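Local coordinates for extracellular solute-binding protein, family 1 (Bifidobacterium longum subsp. infantis, PDB 6FTH) that probably captures human milk oligosaccharides outside the cell as the solute-binding protein of an ABC transporter, at residues E104-D109 / A352-A357. Numbering follows the deposited sequence.
Sequences EDLSKD and AALKLA
Leu354, reaching out from helix 350-360, spreads its two methyl groups against Leu106 and Asp109, and the loop 104-109 illustrates how an apolar contact can join a polar turn to a helix alongside a salt bridge. The loop begins with Glu104, whose backbone bonds to Leu343 of strand 339-343 while its OE1 forms that salt bridge with Lys350. Its other oxygen, OE2, comes within 2.6 Å of Asp109 OD2, a spacing so short that one of the two acids probably keeps a proton. Asp105 shapes the turn. Its OD1 receives both OG of Ser107, at 2.6 Å, and the backbone N of Ser107, at 3.1 Å, the second completing an Asx turn; both donors approach the same face of the carboxylate. Next comes Leu106, where CG beside the backbone N (chi1 -62°) carries the end of the side chain closer to helix 350-360 than its CB points, and CD2 meets Leu354 CD2 at 3.9 Å as the two side chains slide past each other in opposite directions. The strand order 59-66, 29-36, 86-88, 339-343, with the last strand antiparallel, matches the amino-terminal lobe of a type II periplasmic-binding-protein fold. Helix 350-360 lies on this sheet through Ala352 on Val30 and Leu356 on Val32, while Leu354 touches Leu343 at the edge strand and meets the loop. Lys108 then folds back to the turn, its NZ forming a salt bridge 3.0 Å from Asp105 OD2, above the carboxylate plane. At Asp109 the side chain crosses that of Leu354 at about a right angle: CB lies 3.8 Å from Leu354 CD2, and CG sits 3.8 Å from Leu354 CD1. With an alanine at Leu354 both methyls vanish, which would probably open a gap beside Leu106 and leave the Asp109 carboxylate freer to turn away from Glu104.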
loop_
_atom_site.group_PDB
_atom_site.type_symbol
_atom_site.label_atom_id
_atom_site.label_comp_id
_atom_site.label_asym_id
_atom_site.label_seq_id
_atom_site.Cartn_x
_atom_site.Cartn_y
_atom_site.Cartn_z
ATOM N N GLU A 104 -21.235 7.674 13.846
ATOM C CA GLU A 104 -22.188 6.585 13.989
ATOM C C GLU A 104 -21.461 5.246 13.969
ATOM O O GLU A 104 -20.585 5.009 13.130
ATOM C CB GLU A 104 -23.165 6.635 12.812
ATOM C CG GLU A 104 -24.185 5.507 12.765
ATOM C CD GLU A 104 -25.478 5.888 13.435
ATOM O OE1 GLU A 104 -25.501 6.918 14.146
ATOM O OE2 GLU A 104 -26.466 5.156 13.241
ATOM N N ASP A 105 -21.854 4.354 14.873
ATOM C CA ASP A 105 -21.374 2.970 14.861
ATOM C C ASP A 105 -22.176 2.231 13.800
ATOM O O ASP A 105 -23.314 1.814 14.035
ATOM C CB ASP A 105 -21.551 2.336 16.236
ATOM C CG ASP A 105 -21.132 0.866 16.283
ATOM O OD1 ASP A 105 -20.665 0.298 15.270
ATOM O OD2 ASP A 105 -21.304 0.256 17.355
ATOM N N LEU A 106 -21.583 2.085 12.615
ATOM C CA LEU A 106 -22.261 1.485 11.477
ATOM C C LEU A 106 -22.508 -0.006 11.644
ATOM O O LEU A 106 -23.321 -0.568 10.902
ATOM C CB LEU A 106 -21.432 1.731 10.213
ATOM C CG LEU A 106 -21.257 3.202 9.848
ATOM C CD1 LEU A 106 -20.115 3.394 8.849
ATOM C CD2 LEU A 106 -22.573 3.747 9.280
ATOM N N SER A 107 -21.837 -0.668 12.591
ATOM C CA SER A 107 -22.129 -2.077 12.825
ATOM C C SER A 107 -23.577 -2.297 13.247
ATOM O O SER A 107 -24.099 -3.399 13.048
ATOM C CB SER A 107 -21.211 -2.645 13.903
ATOM O OG SER A 107 -21.583 -2.168 15.187
ATOM N N LYS A 108 -24.226 -1.279 13.825
ATOM C CA LYS A 108 -25.626 -1.359 14.233
ATOM C C LYS A 108 -26.585 -1.076 13.087
ATOM O O LYS A 108 -27.795 -1.246 13.266
ATOM C CB LYS A 108 -25.922 -0.336 15.338
ATOM C CG LYS A 108 -25.082 -0.487 16.610
ATOM C CD LYS A 108 -25.298 -1.844 17.256
ATOM C CE LYS A 108 -24.570 -1.954 18.594
ATOM N NZ LYS A 108 -23.083 -1.893 18.425
ATOM N N ASP A 109 -26.074 -0.651 11.929
ATOM C CA ASP A 109 -26.887 -0.177 10.817
ATOM C C ASP A 109 -26.812 -1.093 9.600
ATOM O O ASP A 109 -27.278 -0.713 8.519
ATOM C CB ASP A 109 -26.441 1.231 10.402
ATOM C CG ASP A 109 -26.685 2.269 11.474
ATOM O OD1 ASP A 109 -27.642 2.088 12.257
ATOM O OD2 ASP A 109 -25.936 3.270 11.532
ATOM N N ALA A 352 -31.271 8.499 4.820
ATOM C CA ALA A 352 -30.806 8.864 3.491
ATOM C C ALA A 352 -29.313 8.585 3.341
ATOM O O ALA A 352 -28.865 8.118 2.290
ATOM C CB ALA A 352 -31.092 10.338 3.224
ATOM N N ALA A 353 -28.533 8.864 4.388
ATOM C CA ALA A 353 -27.091 8.634 4.317
ATOM C C ALA A 353 -26.761 7.145 4.225
ATOM O O ALA A 353 -25.832 6.752 3.503
ATOM C CB ALA A 353 -26.405 9.264 5.526
ATOM N N LEU A 354 -27.489 6.311 4.972
ATOM C CA LEU A 354 -27.307 4.864 4.907
ATOM C C LEU A 354 -27.770 4.303 3.569
ATOM O O LEU A 354 -27.165 3.364 3.043
ATOM C CB LEU A 354 -28.038 4.215 6.075
ATOM C CG LEU A 354 -27.449 4.522 7.463
ATOM C CD1 LEU A 354 -28.401 4.077 8.593
ATOM C CD2 LEU A 354 -26.054 3.866 7.635
ATOM N N LYS A 355 -28.825 4.878 2.988
ATOM C CA LYS A 355 -29.215 4.485 1.641
ATOM C C LYS A 355 -28.124 4.845 0.642
ATOM O O LYS A 355 -27.825 4.068 -0.275
ATOM C CB LYS A 355 -30.536 5.154 1.258
ATOM C CG LYS A 355 -30.872 4.944 -0.203
ATOM C CD LYS A 355 -32.368 4.961 -0.490
ATOM C CE LYS A 355 -32.976 6.279 -0.199
ATOM N NZ LYS A 355 -34.295 6.419 -0.936
ATOM N N LEU A 356 -27.506 6.016 0.818
ATOM C CA LEU A 356 -26.374 6.405 -0.024
ATOM C C LEU A 356 -25.210 5.412 0.089
ATOM O O LEU A 356 -24.607 5.028 -0.926
ATOM C CB LEU A 356 -25.915 7.818 0.349
ATOM C CG LEU A 356 -24.669 8.359 -0.342
ATOM C CD1 LEU A 356 -24.918 8.489 -1.838
ATOM C CD2 LEU A 356 -24.278 9.710 0.244
ATOM N N ALA A 357 -24.866 5.000 1.311
ATOM C CA ALA A 357 -23.847 3.966 1.480
ATOM C C ALA A 357 -24.234 2.697 0.738
ATOM O O ALA A 357 -23.423 2.095 0.022
ATOM C CB ALA A 357 -23.665 3.648 2.963
#